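Sugar-binding transport ATP-binding protein (PDB 1V43) probably binds and hydrolyses ATP as the ATPase subunit of an ABC transporter that takes up sugars. Local coordinates at residues V6-L14 / K190-V198; R121-I131 / R149-E159. All blocks are in the same frame, centred on the assembly; numbering follows the deposited sequence.

Contact 1 (V6-L14 / K190-V198); sequences VIKMVEVKL and KLKVTTIYV
The extended N-terminal run Ile7–Val12 lies along Leu191–Ile196 with end-to-end directions 26° apart, Met9 and Val193 coming closest with their CA atoms 5.6 Å from each other. No direct backbone hydrogen bond joins the two; a water bridges them instead, donating to Lys8 O at 2.5 Å and accepting from Val10 N and Thr194 N. Beside it the hydroxyl of Thr194 donates to Val10 O, OG1 to O 2.7 Å, from above the carbonyl plane (46° out of it). With chi1 at -58°, OG1 sits beside its own backbone N and CG2 points opposite that N, placing the methyl 4.3 Å from Val12 CG2. Replacing Thr194 by a valine would probably leave Val10 O without its hydroxyl donor and Gly37 N, also bonded to OG1, without its partner. Upstream, Ile7 spans the helix end: CG2 presses on Val193 CB at 3.5 Å, a tight fit, while CG1 rests on Leu191 CD2. Met9 passes obliquely over Lys192, its SD 3.9 Å from Lys192 CB; the lysine chain then bends away, and NZ bonds to Gly37 O. Farther on, Val12 CG1 faces Ile196 CD1, whose side chain also packs on Leu54 and Ile57 of the helix following the P-loop. The start of the antiparallel subdomain is thus held to a core strand of the nucleotide-binding domain through one hydroxyl and one water, which serve backbone N-H and C=O groups, while apolar contacts at Ile7 and Val12 add packing without bonds.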
loop_
_atom_site.group_PDB
_atom_site.type_symbol
_atom_site.label_atom_id
_atom_site.label_comp_id
_atom_site.label_asym_id
_atom_site.label_seq_id
_atom_site.Cartn_x
_atom_site.Cartn_y
_atom_site.Cartn_z
ATOM N N VAL A 6 1.814 21.003 -32.361
ATOM C CA VAL A 6 1.713 21.373 -30.922
ATOM C C VAL A 6 0.358 20.984 -30.316
ATOM O O VAL A 6 -0.659 20.923 -31.013
ATOM C CB VAL A 6 1.979 22.884 -30.737
ATOM C CG1 VAL A 6 1.728 23.302 -29.291
ATOM C CG2 VAL A 6 3.422 23.187 -31.118
ATOM N N ILE A 7 0.371 20.716 -29.012
ATOM C CA ILE A 7 -0.807 20.299 -28.253
ATOM C C ILE A 7 -1.769 21.435 -27.896
ATOM O O ILE A 7 -1.345 22.535 -27.547
ATOM C CB ILE A 7 -0.368 19.611 -26.939
ATOM C CG1 ILE A 7 0.618 18.484 -27.246
ATOM C CG2 ILE A 7 -1.584 19.081 -26.188
ATOM C CD1 ILE A 7 0.017 17.362 -28.037
ATOM N N LYS A 8 -3.066 21.153 -27.969
ATOM C CA LYS A 8 -4.093 22.146 -27.642
ATOM C C LYS A 8 -4.706 21.824 -26.285
ATOM O O LYS A 8 -4.629 20.682 -25.825
ATOM C CB LYS A 8 -5.221 22.114 -28.673
ATOM C CG LYS A 8 -4.779 21.936 -30.107
ATOM C CD LYS A 8 -5.985 21.687 -30.996
ATOM C CE LYS A 8 -5.573 21.380 -32.425
ATOM N NZ LYS A 8 -6.756 20.993 -33.239
ATOM N N MET A 9 -5.301 22.827 -25.644
ATOM C CA MET A 9 -5.981 22.616 -24.366
ATOM C C MET A 9 -7.472 22.554 -24.719
ATOM O O MET A 9 -8.095 23.569 -25.025
ATOM C CB MET A 9 -5.694 23.761 -23.379
ATOM C CG MET A 9 -4.217 23.859 -22.966
ATOM S SD MET A 9 -3.834 25.055 -21.636
ATOM C CE MET A 9 -3.582 26.568 -22.599
ATOM N N VAL A 10 -8.025 21.344 -24.701
ATOM C CA VAL A 10 -9.420 21.126 -25.061
ATOM C C VAL A 10 -10.366 20.757 -23.909
ATOM O O VAL A 10 -10.218 19.719 -23.246
ATOM C CB VAL A 10 -9.508 20.035 -26.159
ATOM C CG1 VAL A 10 -10.948 19.755 -26.519
ATOM C CG2 VAL A 10 -8.727 20.478 -27.382
ATOM N N GLU A 11 -11.350 21.615 -23.676
ATOM C CA GLU A 11 -12.324 21.358 -22.632
ATOM C C GLU A 11 -13.240 20.229 -23.090
ATOM O O GLU A 11 -13.649 20.197 -24.247
ATOM C CB GLU A 11 -13.164 22.606 -22.354
ATOM C CG GLU A 11 -14.311 22.332 -21.421
ATOM C CD GLU A 11 -15.038 23.597 -21.030
ATOM O OE1 GLU A 11 -14.395 24.455 -20.391
ATOM O OE2 GLU A 11 -16.240 23.731 -21.365
ATOM N N VAL A 12 -13.550 19.304 -22.180
ATOM C CA VAL A 12 -14.421 18.177 -22.484
ATOM C C VAL A 12 -15.684 18.200 -21.622
ATOM O O VAL A 12 -15.611 18.274 -20.387
ATOM C CB VAL A 12 -13.693 16.828 -22.253
ATOM C CG1 VAL A 12 -14.655 15.669 -22.488
ATOM C CG2 VAL A 12 -12.526 16.710 -23.202
ATOM N N LYS A 13 -16.838 18.141 -22.276
ATOM C CA LYS A 13 -18.123 18.148 -21.566
ATOM C C LYS A 13 -18.863 16.842 -21.752
ATOM O O LYS A 13 -19.028 16.370 -22.876
ATOM C CB LYS A 13 -19.055 19.240 -22.092
ATOM C CG LYS A 13 -18.654 20.678 -21.901
ATOM C CD LYS A 13 -19.731 21.535 -22.559
ATOM C CE LYS A 13 -19.334 22.988 -22.696
ATOM N NZ LYS A 13 -18.136 23.122 -23.548
ATOM N N LEU A 14 -19.315 16.256 -20.654
ATOM C CA LEU A 14 -20.106 15.040 -20.744
ATOM C C LEU A 14 -21.493 15.512 -20.274
ATOM O O LEU A 14 -21.631 15.994 -19.154
ATOM C CB LEU A 14 -19.534 13.956 -19.820
ATOM C CG LEU A 14 -18.044 13.578 -19.959
ATOM C CD1 LEU A 14 -17.741 12.428 -18.984
ATOM C CD2 LEU A 14 -17.714 13.147 -21.384
ATOM N N LYS A 190 3.577 19.684 -18.481
ATOM C CA LYS A 190 4.403 20.362 -19.460
ATOM C C LYS A 190 3.561 20.514 -20.738
ATOM O O LYS A 190 3.551 21.566 -21.375
ATOM C CB LYS A 190 5.669 19.536 -19.735
ATOM C CG LYS A 190 6.726 20.262 -20.552
ATOM C CD LYS A 190 8.031 19.470 -20.626
ATOM C CE LYS A 190 9.044 20.179 -21.521
ATOM N NZ LYS A 190 10.296 19.382 -21.718
ATOM N N LEU A 191 2.831 19.467 -21.094
ATOM C CA LEU A 191 2.026 19.492 -22.316
ATOM C C LEU A 191 0.702 20.221 -22.181
ATOM O O LEU A 191 0.213 20.829 -23.134
ATOM C CB LEU A 191 1.768 18.059 -22.799
ATOM C CG LEU A 191 3.001 17.304 -23.308
ATOM C CD1 LEU A 191 2.608 15.896 -23.732
ATOM C CD2 LEU A 191 3.636 18.074 -24.477
ATOM N N LYS A 192 0.146 20.182 -20.978
ATOM C CA LYS A 192 -1.147 20.782 -20.708
ATOM C C LYS A 192 -2.200 20.143 -21.597
ATOM O O LYS A 192 -3.155 20.815 -21.996
ATOM C CB LYS A 192 -1.131 22.304 -20.932
ATOM C CG LYS A 192 -0.340 23.083 -19.886
ATOM C CD LYS A 192 -0.732 22.682 -18.470
ATOM C CE LYS A 192 -2.248 22.724 -18.237
ATOM N NZ LYS A 192 -2.627 22.237 -16.874
ATOM N N VAL A 193 -2.015 18.864 -21.940
ATOM C CA VAL A 193 -3.021 18.170 -22.740
ATOM C C VAL A 193 -4.100 17.654 -21.765
ATOM O O VAL A 193 -3.772 17.040 -20.750
ATOM C CB VAL A 193 -2.439 16.955 -23.558
ATOM C CG1 VAL A 193 -1.816 15.886 -22.633
ATOM C CG2 VAL A 193 -3.563 16.313 -24.372
ATOM N N THR A 194 -5.375 17.922 -22.061
ATOM C CA THR A 194 -6.484 17.471 -21.205
ATOM C C THR A 194 -6.366 15.960 -21.066
ATOM O O THR A 194 -6.320 15.251 -22.055
ATOM C CB THR A 194 -7.844 17.846 -21.818
ATOM O OG1 THR A 194 -7.901 19.263 -21.999
ATOM C CG2 THR A 194 -8.974 17.417 -20.913
ATOM N N THR A 195 -6.317 15.473 -19.833
ATOM C CA THR A 195 -6.122 14.053 -19.580
ATOM C C THR A 195 -7.182 13.520 -18.637
ATOM O O THR A 195 -7.432 14.108 -17.587
ATOM C CB THR A 195 -4.691 13.812 -18.935
ATOM O OG1 THR A 195 -3.684 14.335 -19.802
ATOM C CG2 THR A 195 -4.408 12.331 -18.706
ATOM N N ILE A 196 -7.799 12.407 -19.030
ATOM C CA ILE A 196 -8.823 11.738 -18.242
ATOM C C ILE A 196 -8.183 10.396 -17.895
ATOM O O ILE A 196 -7.872 9.574 -18.764
ATOM C CB ILE A 196 -10.135 11.608 -19.053
ATOM C CG1 ILE A 196 -10.570 13.015 -19.500
ATOM C CG2 ILE A 196 -11.232 10.954 -18.192
ATOM C CD1 ILE A 196 -11.755 13.071 -20.414
ATOM N N TYR A 197 -7.962 10.205 -16.603
ATOM C CA TYR A 197 -7.248 9.047 -16.077
ATOM C C TYR A 197 -8.100 8.182 -15.159
ATOM O O TYR A 197 -8.613 8.656 -14.147
ATOM C CB TYR A 197 -6.036 9.578 -15.312
ATOM C CG TYR A 197 -4.944 8.599 -14.968
ATOM C CD1 TYR A 197 -3.745 8.577 -15.695
ATOM C CD2 TYR A 197 -5.056 7.762 -13.860
ATOM C CE1 TYR A 197 -2.683 7.752 -15.316
ATOM C CE2 TYR A 197 -3.999 6.934 -13.469
ATOM C CZ TYR A 197 -2.821 6.941 -14.203
ATOM O OH TYR A 197 -1.785 6.153 -13.798
ATOM N N VAL A 198 -8.225 6.908 -15.514
ATOM C CA VAL A 198 -9.017 5.966 -14.738
ATOM C C VAL A 198 -8.186 5.067 -13.818
ATOM O O VAL A 198 -7.245 4.407 -14.268
ATOM C CB VAL A 198 -9.823 5.047 -15.668
ATOM C CG1 VAL A 198 -10.388 3.870 -14.866
ATOM C CG2 VAL A 198 -10.935 5.835 -16.345
HETATM O O HOH W 1 -6.103 19.015 -24.610
#

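Contact 2 (R121-I131 / R149-E159); sequences RVRWAAELLQI and RVAVARAIVVE
Bends at chi2 (-120°) and chi3 (-70°) fold the Arg149 chain toward the end of helix 121-128, where its guanidinium meets Leu129 O and Gln130 O. NE takes Leu129 O at 2.8 Å in a nearly straight bond, N-H...O 164°, with the carbonyl oxygen near the guanidinium plane. NH2 bonds to Gln130 O at 3.0 Å, approaching from above that carbonyl's plane, while Ile131 CG2 covers one face of the guanidinium. Gln130, with positive phi, closes the helix as a Schellman motif, so the arginine grips carbonyls just where the chain leaves the helix. Between the helices, whose axes approach to 8.9 Å, Ala125 and Ala153 permit close packing, their CB atoms 4.1 Å apart. Leu129 wedges in beside them, CD1 against Val152 CB and CD2 meeting Ile156 CD1 tip to tip at 3.9 Å; Ile131 CD1 closes over Ala153 CB and the backbone of Val150. The rim of the Trp124 ring, at CZ3, abuts Ile156 O in the ring plane at 3.4 Å, and Leu128 CD1 lies over one ring face. Beyond it Arg121 forms a salt bridge with Glu159, though the exact place of Glu159 OE2 is less sure. Beside the apolar seam of this ABC ATPase domain, one charged side chain from helix 147-156 thus supplies N-H groups to carbonyls at the end of helix 115-128.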
loop_
_atom_site.group_PDB
_atom_site.type_symbol
_atom_site.label_atom_id
_atom_site.label_comp_id
_atom_site.label_asym_id
_atom_site.label_seq_id
_atom_site.Cartn_x
_atom_site.Cartn_y
_atom_site.Cartn_z
ATOM N N ARG A 121 8.478 14.506 -34.911
ATOM C CA ARG A 121 7.602 14.149 -33.792
ATOM C C ARG A 121 8.220 13.088 -32.878
ATOM O O ARG A 121 8.177 13.224 -31.646
ATOM C CB ARG A 121 6.259 13.636 -34.320
ATOM C CG ARG A 121 5.526 14.624 -35.202
ATOM C CD ARG A 121 4.438 13.926 -36.005
ATOM N NE ARG A 121 3.141 13.936 -35.337
ATOM C CZ ARG A 121 2.411 15.033 -35.146
ATOM N NH1 ARG A 121 2.853 16.210 -35.574
ATOM N NH2 ARG A 121 1.238 14.951 -34.534
ATOM N N VAL A 122 8.777 12.030 -33.476
ATOM C CA VAL A 122 9.415 10.964 -32.699
ATOM C C VAL A 122 10.514 11.559 -31.819
ATOM O O VAL A 122 10.575 11.264 -30.634
ATOM C CB VAL A 122 10.007 9.850 -33.616
ATOM C CG1 VAL A 122 10.833 8.861 -32.798
ATOM C CG2 VAL A 122 8.884 9.096 -34.287
ATOM N N ARG A 123 11.351 12.419 -32.393
ATOM C CA ARG A 123 12.428 13.079 -31.651
ATOM C C ARG A 123 11.835 13.897 -30.500
ATOM O O ARG A 123 12.316 13.839 -29.362
ATOM C CB ARG A 123 13.230 14.012 -32.572
ATOM C CG ARG A 123 14.202 13.303 -33.532
ATOM C CD ARG A 123 14.796 14.279 -34.571
ATOM N NE ARG A 123 15.807 13.652 -35.421
ATOM C CZ ARG A 123 17.122 13.746 -35.230
ATOM N NH1 ARG A 123 17.604 14.452 -34.217
ATOM N NH2 ARG A 123 17.960 13.127 -36.048
ATOM N N TRP A 124 10.785 14.658 -30.804
ATOM C CA TRP A 124 10.113 15.496 -29.805
ATOM C C TRP A 124 9.550 14.643 -28.653
ATOM O O TRP A 124 9.806 14.918 -27.487
ATOM C CB TRP A 124 8.992 16.286 -30.495
ATOM C CG TRP A 124 7.972 16.935 -29.575
ATOM C CD1 TRP A 124 8.108 18.112 -28.885
ATOM C CD2 TRP A 124 6.646 16.463 -29.305
ATOM N NE1 TRP A 124 6.940 18.403 -28.205
ATOM C CE2 TRP A 124 6.028 17.410 -28.446
ATOM C CE3 TRP A 124 5.914 15.332 -29.707
ATOM C CZ2 TRP A 124 4.712 17.261 -27.984
ATOM C CZ3 TRP A 124 4.601 15.184 -29.242
ATOM C CH2 TRP A 124 4.017 16.147 -28.392
ATOM N N ALA A 125 8.810 13.592 -28.991
ATOM C CA ALA A 125 8.226 12.722 -27.979
ATOM C C ALA A 125 9.305 12.004 -27.185
ATOM O O ALA A 125 9.222 11.905 -25.967
ATOM C CB ALA A 125 7.288 11.694 -28.637
ATOM N N ALA A 126 10.316 11.507 -27.886
ATOM C CA ALA A 126 11.406 10.783 -27.252
ATOM C C ALA A 126 12.142 11.679 -26.257
ATOM O O ALA A 126 12.526 11.236 -25.166
ATOM C CB ALA A 126 12.371 10.254 -28.321
ATOM N N GLU A 127 12.337 12.940 -26.626
ATOM C CA GLU A 127 13.018 13.866 -25.734
ATOM C C GLU A 127 12.141 14.114 -24.497
ATOM O O GLU A 127 12.640 14.133 -23.369
ATOM C CB GLU A 127 13.322 15.180 -26.470
ATOM C CG GLU A 127 14.156 16.202 -25.682
ATOM C CD GLU A 127 13.394 16.821 -24.499
ATOM O OE1 GLU A 127 12.198 17.164 -24.665
ATOM O OE2 GLU A 127 13.995 16.980 -23.410
ATOM N N LEU A 128 10.837 14.281 -24.715
ATOM C CA LEU A 128 9.887 14.523 -23.634
ATOM C C LEU A 128 9.858 13.391 -22.619
ATOM O O LEU A 128 9.668 13.629 -21.436
ATOM C CB LEU A 128 8.476 14.744 -24.191
ATOM C CG LEU A 128 8.255 16.152 -24.738
ATOM C CD1 LEU A 128 6.937 16.239 -25.461
ATOM C CD2 LEU A 128 8.309 17.137 -23.592
ATOM N N LEU A 129 10.042 12.160 -23.085
ATOM C CA LEU A 129 10.052 11.016 -22.188
ATOM C C LEU A 129 11.479 10.645 -21.744
ATOM O O LEU A 129 11.679 9.681 -21.009
ATOM C CB LEU A 129 9.380 9.825 -22.873
ATOM C CG LEU A 129 7.848 9.670 -22.801
ATOM C CD1 LEU A 129 7.448 9.446 -21.351
ATOM C CD2 LEU A 129 7.137 10.892 -23.392
ATOM N N GLN A 130 12.466 11.421 -22.190
ATOM C CA GLN A 130 13.864 11.165 -21.855
ATOM C C GLN A 130 14.301 9.771 -22.293
ATOM O O GLN A 130 14.992 9.060 -21.565
ATOM C CB GLN A 130 14.092 11.338 -20.344
ATOM C CG GLN A 130 14.046 12.788 -19.883
ATOM C CD GLN A 130 13.441 12.936 -18.496
ATOM O OE1 GLN A 130 12.282 12.568 -18.268
ATOM N NE2 GLN A 130 14.222 13.477 -17.559
ATOM N N ILE A 131 13.882 9.370 -23.484
ATOM C CA ILE A 131 14.274 8.066 -24.001
ATOM C C ILE A 131 14.979 8.209 -25.349
ATOM O O ILE A 131 15.076 7.242 -26.093
ATOM C CB ILE A 131 13.051 7.135 -24.175
ATOM C CG1 ILE A 131 11.950 7.868 -24.944
ATOM C CG2 ILE A 131 12.546 6.650 -22.810
ATOM C CD1 ILE A 131 10.840 6.968 -25.433
ATOM N N ARG A 149 7.878 4.138 -20.464
ATOM C CA ARG A 149 8.090 5.446 -21.057
ATOM C C ARG A 149 7.860 5.433 -22.567
ATOM O O ARG A 149 7.367 6.412 -23.133
ATOM C CB ARG A 149 9.506 5.922 -20.733
ATOM C CG ARG A 149 9.836 5.814 -19.254
ATOM C CD ARG A 149 10.201 7.149 -18.615
ATOM N NE ARG A 149 11.486 7.657 -19.081
ATOM C CZ ARG A 149 12.658 7.090 -18.811
ATOM N NH1 ARG A 149 12.709 5.992 -18.071
ATOM N NH2 ARG A 149 13.780 7.619 -19.284
ATOM N N VAL A 150 8.200 4.322 -23.218
ATOM C CA VAL A 150 8.028 4.204 -24.663
ATOM C C VAL A 150 6.556 4.223 -25.022
ATOM O O VAL A 150 6.152 4.844 -26.006
ATOM C CB VAL A 150 8.643 2.890 -25.210
ATOM C CG1 VAL A 150 8.441 2.814 -26.726
ATOM C CG2 VAL A 150 10.127 2.814 -24.851
ATOM N N ALA A 151 5.754 3.529 -24.220
ATOM C CA ALA A 151 4.313 3.470 -24.445
ATOM C C ALA A 151 3.701 4.866 -24.368
ATOM O O ALA A 151 2.818 5.215 -25.156
ATOM C CB ALA A 151 3.652 2.540 -23.399
ATOM N N VAL A 152 4.169 5.670 -23.417
ATOM C CA VAL A 152 3.640 7.027 -23.271
ATOM C C VAL A 152 4.044 7.910 -24.440
ATOM O O VAL A 152 3.224 8.675 -24.938
ATOM C CB VAL A 152 4.120 7.699 -21.976
ATOM C CG1 VAL A 152 3.583 9.117 -21.910
ATOM C CG2 VAL A 152 3.664 6.897 -20.770
ATOM N N ALA A 153 5.302 7.804 -24.880
ATOM C CA ALA A 153 5.776 8.611 -26.002
ATOM C C ALA A 153 4.922 8.303 -27.222
ATOM O O ALA A 153 4.582 9.198 -27.998
ATOM C CB ALA A 153 7.265 8.322 -26.306
ATOM N N ARG A 154 4.569 7.034 -27.387
ATOM C CA ARG A 154 3.743 6.633 -28.525
ATOM C C ARG A 154 2.349 7.238 -28.421
ATOM O O ARG A 154 1.769 7.655 -29.421
ATOM C CB ARG A 154 3.630 5.114 -28.603
ATOM C CG ARG A 154 2.787 4.644 -29.782
ATOM C CD ARG A 154 2.854 3.134 -29.924
ATOM N NE ARG A 154 2.483 2.466 -28.682
ATOM C CZ ARG A 154 2.664 1.171 -28.440
ATOM N NH1 ARG A 154 3.218 0.386 -29.359
ATOM N NH2 ARG A 154 2.290 0.663 -27.271
ATOM N N ALA A 155 1.812 7.283 -27.203
ATOM C CA ALA A 155 0.484 7.860 -27.008
ATOM C C ALA A 155 0.505 9.353 -27.310
ATOM O O ALA A 155 -0.413 9.872 -27.941
ATOM C CB ALA A 155 -0.015 7.608 -25.571
ATOM N N ILE A 156 1.556 10.059 -26.895
ATOM C CA ILE A 156 1.576 11.496 -27.159
ATOM C C ILE A 156 2.127 11.908 -28.514
ATOM O O ILE A 156 1.970 13.064 -28.912
ATOM C CB ILE A 156 2.359 12.287 -26.077
ATOM C CG1 ILE A 156 3.874 12.218 -26.335
ATOM C CG2 ILE A 156 2.015 11.738 -24.712
ATOM C CD1 ILE A 156 4.684 13.117 -25.415
ATOM N N VAL A 157 2.763 10.983 -29.228
ATOM C CA VAL A 157 3.349 11.327 -30.526
ATOM C C VAL A 157 2.347 11.870 -31.553
ATOM O O VAL A 157 2.728 12.644 -32.437
ATOM C CB VAL A 157 4.132 10.121 -31.143
ATOM C CG1 VAL A 157 3.198 9.209 -31.901
ATOM C CG2 VAL A 157 5.260 10.632 -32.040
ATOM N N VAL A 158 1.073 11.488 -31.427
ATOM C CA VAL A 158 0.045 11.966 -32.356
ATOM C C VAL A 158 -0.497 13.338 -31.967
ATOM O O VAL A 158 -1.300 13.925 -32.692
ATOM C CB VAL A 158 -1.155 10.982 -32.455
ATOM C CG1 VAL A 158 -0.665 9.608 -32.898
ATOM C CG2 VAL A 158 -1.874 10.879 -31.116
ATOM N N GLU A 159 -0.061 13.852 -30.824
ATOM C CA GLU A 159 -0.526 15.154 -30.359
ATOM C C GLU A 159 -2.058 15.146 -30.228
ATOM O O GLU A 159 -2.765 15.934 -30.857
ATOM C CB GLU A 159 -0.085 16.242 -31.338
ATOM C CG GLU A 159 1.396 16.200 -31.684
ATOM C CD GLU A 159 1.857 17.448 -32.413
ATOM O OE1 GLU A 159 2.149 18.460 -31.740
ATOM O OE2 GLU A 159 1.912 17.419 -33.660
#

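How the contacts relate
Contact 2 is nested along the chain inside the loop that contact 1 closes: 6-14 comes first, then 121-131 and 149-159, and finally 190-198. Their centres are 16 Å apart, on the same side of the chain's centre and in the same ATPase domain. Contact 1 ties the antiparallel sheet to strand 194-199 of the mixed sheet, whereas contact 2 pairs two helices. They touch where Val6 and Ile7 meet Glu159, Val6 N bonding to Glu159 OE1, and where Lys190 and Leu191, ending helix 174-191, pack on Leu128 and Trp124. The N-terminal run thereby connects the helical layer with the core sheet, while contact 2 itself lies away from the ATP-binding residues.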